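Local coordinates for NURA (PDB 2YGK), which processes DNA ends as a manganese-dependent nuclease, and probably acts with the HerA helicase in resecting double-strand breaks, at residues Q29-K34 and E221-K226; R268-D273 and K296-P301; S230-K235 and G276-K281. All coordinates share one frame; numbering follows the deposited sequence.

Interaction 1 (Q29-K34 and E221-K226)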
# COMPACT_ATOMS: atom_id res chain seq x y z
N GLN A 29 -11.57 -11.42 -29.13
CA GLN A 29 -12.61 -12.42 -29.37
C GLN A 29 -13.69 -12.38 -28.29
O GLN A 29 -14.67 -13.11 -28.36
CB GLN A 29 -11.99 -13.82 -29.48
CG GLN A 29 -11.89 -14.35 -30.92
CD GLN A 29 -10.70 -15.29 -31.17
OE1 GLN A 29 -9.82 -15.46 -30.31
NE2 GLN A 29 -10.68 -15.90 -32.36
N GLU A 30 -13.51 -11.54 -27.29
CA GLU A 30 -14.49 -11.40 -26.22
C GLU A 30 -15.46 -10.26 -26.52
O GLU A 30 -16.64 -10.40 -26.25
CB GLU A 30 -13.81 -11.15 -24.87
CG GLU A 30 -14.74 -11.06 -23.65
CD GLU A 30 -15.16 -12.41 -23.09
OE1 GLU A 30 -14.98 -13.44 -23.78
OE2 GLU A 30 -15.68 -12.43 -21.96
N ILE A 31 -14.96 -9.15 -27.05
CA ILE A 31 -15.79 -7.94 -27.16
C ILE A 31 -15.34 -6.81 -28.13
O ILE A 31 -15.64 -5.65 -27.88
CB ILE A 31 -16.03 -7.31 -25.73
CG1 ILE A 31 -14.71 -7.12 -24.98
CG2 ILE A 31 -17.00 -8.16 -24.90
CD1 ILE A 31 -13.86 -5.99 -25.51
N GLN A 32 -14.67 -7.13 -29.23
CA GLN A 32 -14.50 -6.12 -30.31
C GLN A 32 -15.88 -5.74 -30.91
O GLN A 32 -16.05 -4.61 -31.38
CB GLN A 32 -13.57 -6.62 -31.44
CG GLN A 32 -13.20 -5.54 -32.49
CD GLN A 32 -12.41 -6.10 -33.68
OE1 GLN A 32 -12.93 -6.87 -34.50
NE2 GLN A 32 -11.15 -5.69 -33.79
N ASP A 33 -16.83 -6.68 -30.87
CA ASP A 33 -18.22 -6.46 -31.32
C ASP A 33 -19.07 -5.62 -30.34
O ASP A 33 -19.64 -4.59 -30.73
CB ASP A 33 -18.94 -7.80 -31.64
CG ASP A 33 -18.36 -9.02 -30.90
OD1 ASP A 33 -17.46 -8.88 -30.04
OD2 ASP A 33 -18.80 -10.16 -31.19
N LYS A 34 -19.16 -6.07 -29.08
CA LYS A 34 -20.06 -5.45 -28.10
C LYS A 34 -19.68 -4.03 -27.71
O LYS A 34 -20.53 -3.25 -27.30
CB LYS A 34 -20.19 -6.34 -26.85
CG LYS A 34 -20.89 -7.64 -27.16
CD LYS A 34 -20.99 -8.58 -25.98
CE LYS A 34 -21.68 -9.89 -26.41
NZ LYS A 34 -21.79 -10.90 -25.31
N GLU A 221 -11.15 2.09 -23.81
CA GLU A 221 -9.97 2.84 -24.22
C GLU A 221 -9.28 2.09 -25.32
O GLU A 221 -8.65 2.70 -26.18
CB GLU A 221 -9.02 3.05 -23.05
CG GLU A 221 -9.54 4.09 -22.02
CD GLU A 221 -8.66 4.20 -20.77
OE1 GLU A 221 -7.55 3.60 -20.73
OE2 GLU A 221 -9.09 4.90 -19.82
N LEU A 222 -9.40 0.77 -25.31
CA LEU A 222 -8.78 -0.03 -26.34
C LEU A 222 -9.55 0.05 -27.64
O LEU A 222 -8.94 0.29 -28.69
CB LEU A 222 -8.62 -1.50 -25.90
CG LEU A 222 -7.51 -1.77 -24.89
CD1 LEU A 222 -7.50 -3.23 -24.63
CD2 LEU A 222 -6.17 -1.30 -25.40
N PHE A 223 -10.88 -0.10 -27.57
CA PHE A 223 -11.70 -0.32 -28.76
C PHE A 223 -12.58 0.83 -29.25
O PHE A 223 -13.37 0.64 -30.16
CB PHE A 223 -12.53 -1.58 -28.56
CG PHE A 223 -11.68 -2.80 -28.40
CD1 PHE A 223 -10.92 -3.25 -29.45
CD2 PHE A 223 -11.60 -3.46 -27.17
CE1 PHE A 223 -10.11 -4.36 -29.30
CE2 PHE A 223 -10.80 -4.56 -27.01
CZ PHE A 223 -10.05 -5.03 -28.07
N THR A 224 -12.45 2.01 -28.65
CA THR A 224 -13.08 3.22 -29.17
C THR A 224 -12.03 4.33 -29.15
O THR A 224 -11.11 4.30 -28.32
CB THR A 224 -14.29 3.64 -28.33
OG1 THR A 224 -13.87 4.28 -27.12
CG2 THR A 224 -15.17 2.46 -27.99
N GLU A 225 -12.17 5.28 -30.06
CA GLU A 225 -11.26 6.43 -30.14
C GLU A 225 -11.98 7.73 -29.91
O GLU A 225 -11.42 8.63 -29.29
CB GLU A 225 -10.53 6.49 -31.49
CG GLU A 225 -9.26 7.42 -31.55
CD GLU A 225 -9.48 8.81 -32.23
OE1 GLU A 225 -9.94 8.85 -33.39
OE2 GLU A 225 -9.15 9.86 -31.62
N LYS A 226 -13.20 7.84 -30.44
CA LYS A 226 -13.86 9.13 -30.57
C LYS A 226 -14.56 9.58 -29.28
O LYS A 226 -14.98 8.76 -28.44
CB LYS A 226 -14.86 9.11 -31.73
CG LYS A 226 -14.23 9.15 -33.13
CD LYS A 226 -14.14 10.58 -33.60
CE LYS A 226 -13.27 10.78 -34.86
NZ LYS A 226 -13.57 12.13 -35.54
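Ile31 and Phe223 form an apolar helix-to-helix contact at the dimer-facing periphery of the fold, where the second half of helix 17-38 meets the C-terminal end of helix 216-223. No hydrogen bond spans the two segments, and the backbones come closest at Gln32 and Phe223, whose CA atoms are 6.6 Å apart. The evidence for direct side-chain packing is the delta-methyl of Ile31: CD1 lies 3.7 Å from Phe223 CE2 and 3.8 Å from Phe223 CD2, so it rests against one ring bond, and the two side chains cross at about a right angle. Two torsions account for this reach: chi1 of 51° puts Ile31 CG1 between the backbone N and the carbonyl carbon, and chi2 of 73° then turns CD1 to the ring. On the same side of the ring plane as Ile31, Gln32 brings up its aliphatic CG, 4.4 Å from Phe223 CD1.

The motif is a helix C-terminus packed against a second helix. Phe223 closes helix 216-223 and Thr224 is the first residue to leave helical angles, its OG1 hydrogen-bonded to Leu220 O and to Arg262 NH1 as the chain heads for strand 228-236. The opposite face of the ring carries Leu222 CB, 3.8 Å above the plane and offset toward the rim. Val35 of helix 17-38 also touches Phe223, one turn beyond Ile31. At the homodimer interface the ring stacks with Trp333 of the second subunit, while Leu222 packs on Trp334 of that same subunit.

Interaction 2 (R268-D273 and K296-P301)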
# COMPACT_ATOMS: atom_id res chain seq x y z
N ARG A 268 -8.40 10.02 -22.75
CA ARG A 268 -8.71 9.01 -21.76
C ARG A 268 -10.20 8.90 -21.62
O ARG A 268 -10.90 9.83 -21.97
CB ARG A 268 -8.12 9.42 -20.42
CG ARG A 268 -8.71 10.75 -19.91
CD ARG A 268 -8.37 10.99 -18.48
NE ARG A 268 -6.95 11.27 -18.35
CZ ARG A 268 -6.08 10.55 -17.64
NH1 ARG A 268 -6.47 9.46 -16.98
NH2 ARG A 268 -4.81 10.93 -17.59
N VAL A 269 -10.68 7.77 -21.14
CA VAL A 269 -12.06 7.61 -20.76
C VAL A 269 -12.10 7.77 -19.24
O VAL A 269 -11.23 7.22 -18.52
CB VAL A 269 -12.58 6.22 -21.14
CG1 VAL A 269 -13.99 6.01 -20.63
CG2 VAL A 269 -12.50 5.98 -22.69
N ILE A 270 -13.12 8.49 -18.76
CA ILE A 270 -13.37 8.61 -17.33
C ILE A 270 -14.73 8.00 -16.96
O ILE A 270 -15.63 7.91 -17.81
CB ILE A 270 -13.36 10.07 -16.90
CG1 ILE A 270 -14.48 10.86 -17.56
CG2 ILE A 270 -12.04 10.71 -17.24
CD1 ILE A 270 -14.52 12.36 -17.20
N ARG A 271 -14.87 7.57 -15.70
CA ARG A 271 -16.13 7.09 -15.15
C ARG A 271 -16.83 8.24 -14.44
O ARG A 271 -16.21 8.98 -13.67
CB ARG A 271 -15.86 6.01 -14.11
CG ARG A 271 -17.13 5.33 -13.59
CD ARG A 271 -16.84 4.42 -12.39
NE ARG A 271 -18.09 3.92 -11.80
CZ ARG A 271 -18.37 2.64 -11.57
NH1 ARG A 271 -17.51 1.64 -11.84
NH2 ARG A 271 -19.56 2.33 -11.06
N VAL A 272 -18.13 8.39 -14.67
CA VAL A 272 -18.91 9.38 -13.94
C VAL A 272 -20.04 8.68 -13.21
O VAL A 272 -20.79 7.95 -13.84
CB VAL A 272 -19.53 10.42 -14.87
CG1 VAL A 272 -20.31 11.39 -14.06
CG2 VAL A 272 -18.48 11.15 -15.71
N ASP A 273 -20.16 8.91 -11.91
CA ASP A 273 -21.33 8.49 -11.14
C ASP A 273 -22.12 9.71 -10.76
O ASP A 273 -21.57 10.68 -10.28
CB ASP A 273 -20.93 7.79 -9.86
CG ASP A 273 -20.07 6.56 -10.08
OD1 ASP A 273 -20.25 5.99 -11.16
OD2 ASP A 273 -19.21 6.21 -9.18
N LYS A 296 -7.29 18.28 -22.45
CA LYS A 296 -6.90 16.93 -22.88
C LYS A 296 -7.78 15.86 -22.26
O LYS A 296 -7.27 14.86 -21.80
CB LYS A 296 -5.44 16.61 -22.55
CG LYS A 296 -4.44 17.18 -23.59
CD LYS A 296 -3.05 17.42 -22.96
CE LYS A 296 -2.12 18.09 -23.96
NZ LYS A 296 -1.94 17.24 -25.16
N GLY A 297 -9.09 16.10 -22.24
CA GLY A 297 -10.04 15.07 -21.90
C GLY A 297 -10.41 15.03 -20.44
O GLY A 297 -11.26 14.22 -20.09
N TYR A 298 -9.83 15.91 -19.60
CA TYR A 298 -10.10 15.90 -18.16
C TYR A 298 -10.34 17.30 -17.55
O TYR A 298 -9.63 18.26 -17.87
CB TYR A 298 -8.90 15.28 -17.44
CG TYR A 298 -9.11 14.94 -15.99
CD1 TYR A 298 -9.81 13.81 -15.63
CD2 TYR A 298 -8.63 15.77 -14.97
CE1 TYR A 298 -10.00 13.48 -14.27
CE2 TYR A 298 -8.82 15.46 -13.63
CZ TYR A 298 -9.51 14.30 -13.29
OH TYR A 298 -9.70 13.93 -11.96
N PRO A 299 -11.28 17.38 -16.59
CA PRO A 299 -11.67 18.73 -16.09
C PRO A 299 -10.55 19.39 -15.35
O PRO A 299 -10.08 18.85 -14.36
CB PRO A 299 -12.89 18.46 -15.17
CG PRO A 299 -13.34 17.10 -15.53
CD PRO A 299 -12.07 16.33 -15.92
N PHE A 300 -10.14 20.58 -15.82
CA PHE A 300 -9.03 21.27 -15.22
C PHE A 300 -9.23 21.57 -13.74
O PHE A 300 -8.29 21.44 -12.98
CB PHE A 300 -8.66 22.56 -15.96
CG PHE A 300 -7.37 23.15 -15.46
CD1 PHE A 300 -6.20 22.45 -15.59
CD2 PHE A 300 -7.35 24.33 -14.76
CE1 PHE A 300 -5.03 22.94 -15.10
CE2 PHE A 300 -6.17 24.85 -14.27
CZ PHE A 300 -5.01 24.15 -14.43
N PRO A 301 -10.44 21.98 -13.32
CA PRO A 301 -10.66 22.22 -11.90
C PRO A 301 -10.20 21.08 -10.99
O PRO A 301 -9.61 21.32 -9.94
CB PRO A 301 -12.18 22.39 -11.85
CG PRO A 301 -12.46 23.16 -13.08
CD PRO A 301 -11.58 22.48 -14.11
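Ile270 and Tyr298 supply the apolar part of this buried contact. Ile270 CG2 is 4.1 Å from Tyr298 CD1 and lies near the plane of the ring, so the methyl meets the ring edge; the two side chains cross obliquely. With chi1 at -168°, the Tyr298 ring swings away from its own N to lie beside the carbonyl carbon, and that torsion carries it alongside strand 270-275. Arg268 adds its aliphatic portion, CD lying 4.3 Å from Tyr298 CD1. One ring face is occupied by Pro299 CD, 3.2 Å above the plane and offset toward the rim.

Backbone proximity comes next. Arg268 and Gly297 have CA atoms 6.2 Å apart, and Arg268 CG lies 4.3 Å from Gly297 O, yet no hydrogen bond joins the segments. Lys296 and Gly297 have the backbone angles of a type I' turn (Gly297 phi 92°), the tight connection of the small hairpin formed by strands 294-295 and 298-299. This hairpin sits beside the mixed sheet of a nuclease domain in the RNase H clan. The side chain of Tyr298 comes within about 4 Å of that of Asp133, which with Asp58 holds manganese, and lies about 8 Å from the metal.

Polar interactions fall within strand 270-275 or beyond the two segments. Arg271 NE donates to the syn lone pair of Asp273 OD1 at 3.1 Å, almost straight at 177°, in the plane of the guanidinium. Asp273 OD2 is hydrogen-bonded to Leu136 N and Arg271 NH1 to Ser204 OG, which fixes both ends of the salt bridge. Lys202 makes a cation-pi contact with Tyr298.

Interaction 3 (S230-K235 and G276-K281)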
# COMPACT_ATOMS: atom_id res chain seq x y z
N SER A 230 -20.96 5.90 -22.83
CA SER A 230 -21.36 4.50 -22.88
C SER A 230 -22.82 4.35 -22.56
O SER A 230 -23.45 5.25 -22.03
CB SER A 230 -20.60 3.75 -21.80
OG SER A 230 -21.10 4.10 -20.52
N LYS A 231 -23.34 3.16 -22.82
CA LYS A 231 -24.55 2.73 -22.18
C LYS A 231 -24.51 3.12 -20.69
O LYS A 231 -23.47 3.03 -20.02
CB LYS A 231 -24.72 1.23 -22.35
CG LYS A 231 -25.83 0.65 -21.50
CD LYS A 231 -26.35 -0.68 -22.07
CE LYS A 231 -27.78 -0.95 -21.57
NZ LYS A 231 -28.13 -2.39 -21.44
N LEU A 232 -25.67 3.56 -20.20
CA LEU A 232 -25.87 3.99 -18.83
C LEU A 232 -26.14 2.77 -18.02
O LEU A 232 -26.83 1.89 -18.46
CB LEU A 232 -27.04 4.97 -18.73
CG LEU A 232 -26.69 6.40 -19.18
CD1 LEU A 232 -25.95 6.44 -20.55
CD2 LEU A 232 -27.94 7.29 -19.25
N ILE A 233 -25.57 2.74 -16.83
CA ILE A 233 -25.70 1.63 -15.93
C ILE A 233 -26.36 2.20 -14.70
O ILE A 233 -26.00 3.29 -14.26
CB ILE A 233 -24.34 1.10 -15.49
CG1 ILE A 233 -23.43 0.85 -16.69
CG2 ILE A 233 -24.50 -0.14 -14.66
CD1 ILE A 233 -22.09 0.22 -16.32
N ILE A 234 -27.33 1.46 -14.17
CA ILE A 234 -28.08 1.87 -13.00
C ILE A 234 -27.72 0.90 -11.89
O ILE A 234 -27.90 -0.30 -12.03
CB ILE A 234 -29.60 1.93 -13.32
CG1 ILE A 234 -29.84 3.01 -14.39
CG2 ILE A 234 -30.43 2.26 -12.09
CD1 ILE A 234 -31.14 2.90 -15.10
N LYS A 235 -27.17 1.44 -10.81
CA LYS A 235 -26.55 0.65 -9.75
C LYS A 235 -27.20 0.96 -8.41
O LYS A 235 -27.93 1.94 -8.29
CB LYS A 235 -25.07 1.02 -9.65
CG LYS A 235 -24.27 0.72 -10.91
CD LYS A 235 -22.77 0.86 -10.68
CE LYS A 235 -22.20 -0.21 -9.76
NZ LYS A 235 -22.45 -1.59 -10.28
N GLY A 276 -29.15 9.74 -9.02
CA GLY A 276 -30.40 10.10 -9.66
C GLY A 276 -30.56 9.32 -10.94
O GLY A 276 -29.68 8.52 -11.31
N ARG A 277 -31.69 9.52 -11.61
CA ARG A 277 -31.85 9.04 -12.99
C ARG A 277 -31.42 10.12 -13.95
O ARG A 277 -31.62 11.32 -13.73
CB ARG A 277 -33.28 8.56 -13.30
CG ARG A 277 -33.40 7.04 -13.49
CD ARG A 277 -34.86 6.57 -13.46
NE ARG A 277 -35.01 5.32 -12.72
CZ ARG A 277 -36.09 4.98 -12.01
NH1 ARG A 277 -37.15 5.79 -11.92
NH2 ARG A 277 -36.12 3.81 -11.38
N VAL A 278 -30.83 9.65 -15.04
CA VAL A 278 -30.16 10.49 -15.98
C VAL A 278 -30.41 9.89 -17.34
O VAL A 278 -30.54 8.69 -17.45
CB VAL A 278 -28.67 10.51 -15.62
CG1 VAL A 278 -27.81 10.64 -16.84
CG2 VAL A 278 -28.40 11.61 -14.61
N ASP A 279 -30.50 10.70 -18.37
CA ASP A 279 -30.80 10.18 -19.72
C ASP A 279 -29.74 10.63 -20.74
O ASP A 279 -28.75 11.27 -20.38
CB ASP A 279 -32.20 10.58 -20.13
CG ASP A 279 -32.35 12.06 -20.28
OD1 ASP A 279 -31.33 12.76 -20.46
OD2 ASP A 279 -33.50 12.54 -20.23
N GLU A 280 -29.90 10.25 -22.01
CA GLU A 280 -28.93 10.67 -23.01
C GLU A 280 -28.78 12.19 -22.99
O GLU A 280 -27.68 12.69 -22.95
CB GLU A 280 -29.33 10.23 -24.41
CG GLU A 280 -29.04 8.79 -24.71
CD GLU A 280 -28.79 8.49 -26.19
OE1 GLU A 280 -28.97 9.38 -27.05
OE2 GLU A 280 -28.39 7.34 -26.48
N LYS A 281 -29.88 12.92 -23.03
CA LYS A 281 -29.79 14.36 -23.11
C LYS A 281 -28.95 14.92 -21.96
O LYS A 281 -28.06 15.75 -22.18
CB LYS A 281 -31.18 14.97 -23.07
CG LYS A 281 -31.24 16.45 -23.33
CD LYS A 281 -32.68 16.92 -23.15
CE LYS A 281 -32.88 18.33 -23.62
NZ LYS A 281 -34.27 18.72 -23.38
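Leu232 reaches Val278 through two torsions: CG lies anti to the carbonyl carbon (chi1 -78°), and CD1 is turned aside (chi2 49°), so that CD2 extends anti to CA. The contact joins strand 228-236, near the outside of the mixed sheet of the NurA domain (RNase H clan), to the loop that leads from strand 270-275 into helix 280-291. Intervening strand 255-262 connects the two parts, because Leu232 also touches Thr257, whose OG1 is hydrogen-bonded to Gly276 O.

The touching is almost entirely the work of one methyl. Leu232 CD2 stands 4.1 Å from Val278 CG1 and 4.1 Å from Asp279 C, but the backbones stay well apart, Leu232 and Asp279 having CA atoms 8.0 Å from each other. No hydrogen bond crosses between the segments, and the site lies at the surface.

Asp279 is the N-cap of helix 280-291, its OD1 accepting a hydrogen bond from Ile282 N; its CB points away from Leu232, consistent with a side chain committed to the helix start. The methyl packs on main chain just ahead of the first helical turn, and its nearest atom there is a carbonyl oxygen, with Leu232 CD2 and Val278 O 3.5 Å apart.

Along the chain, interaction 1 closes before interactions 2 and 3 open, whereas the latter two interleave: 230-235, 268-273, 276-281, 296-301. The centres are about 19 Å (1 and 2), 20 Å (1 and 3) and 17 Å (2 and 3) apart; 2 and 3 each lie on the same side of the chain's centre as 1. Helix 216-223 leads into strand 228-236, linking interaction 1 to 3; Glu221 OE2 packs 3.4 Å from Val269 O, linking 1 to 2. Interactions 2 and 3 reach the same mixed sheet, with Arg271 NH2 3.6 Å from Lys235 CD. The set runs from near the manganese site (2) to strand 228-236, one in from the sheet's edge (3), and the dimer interface (1).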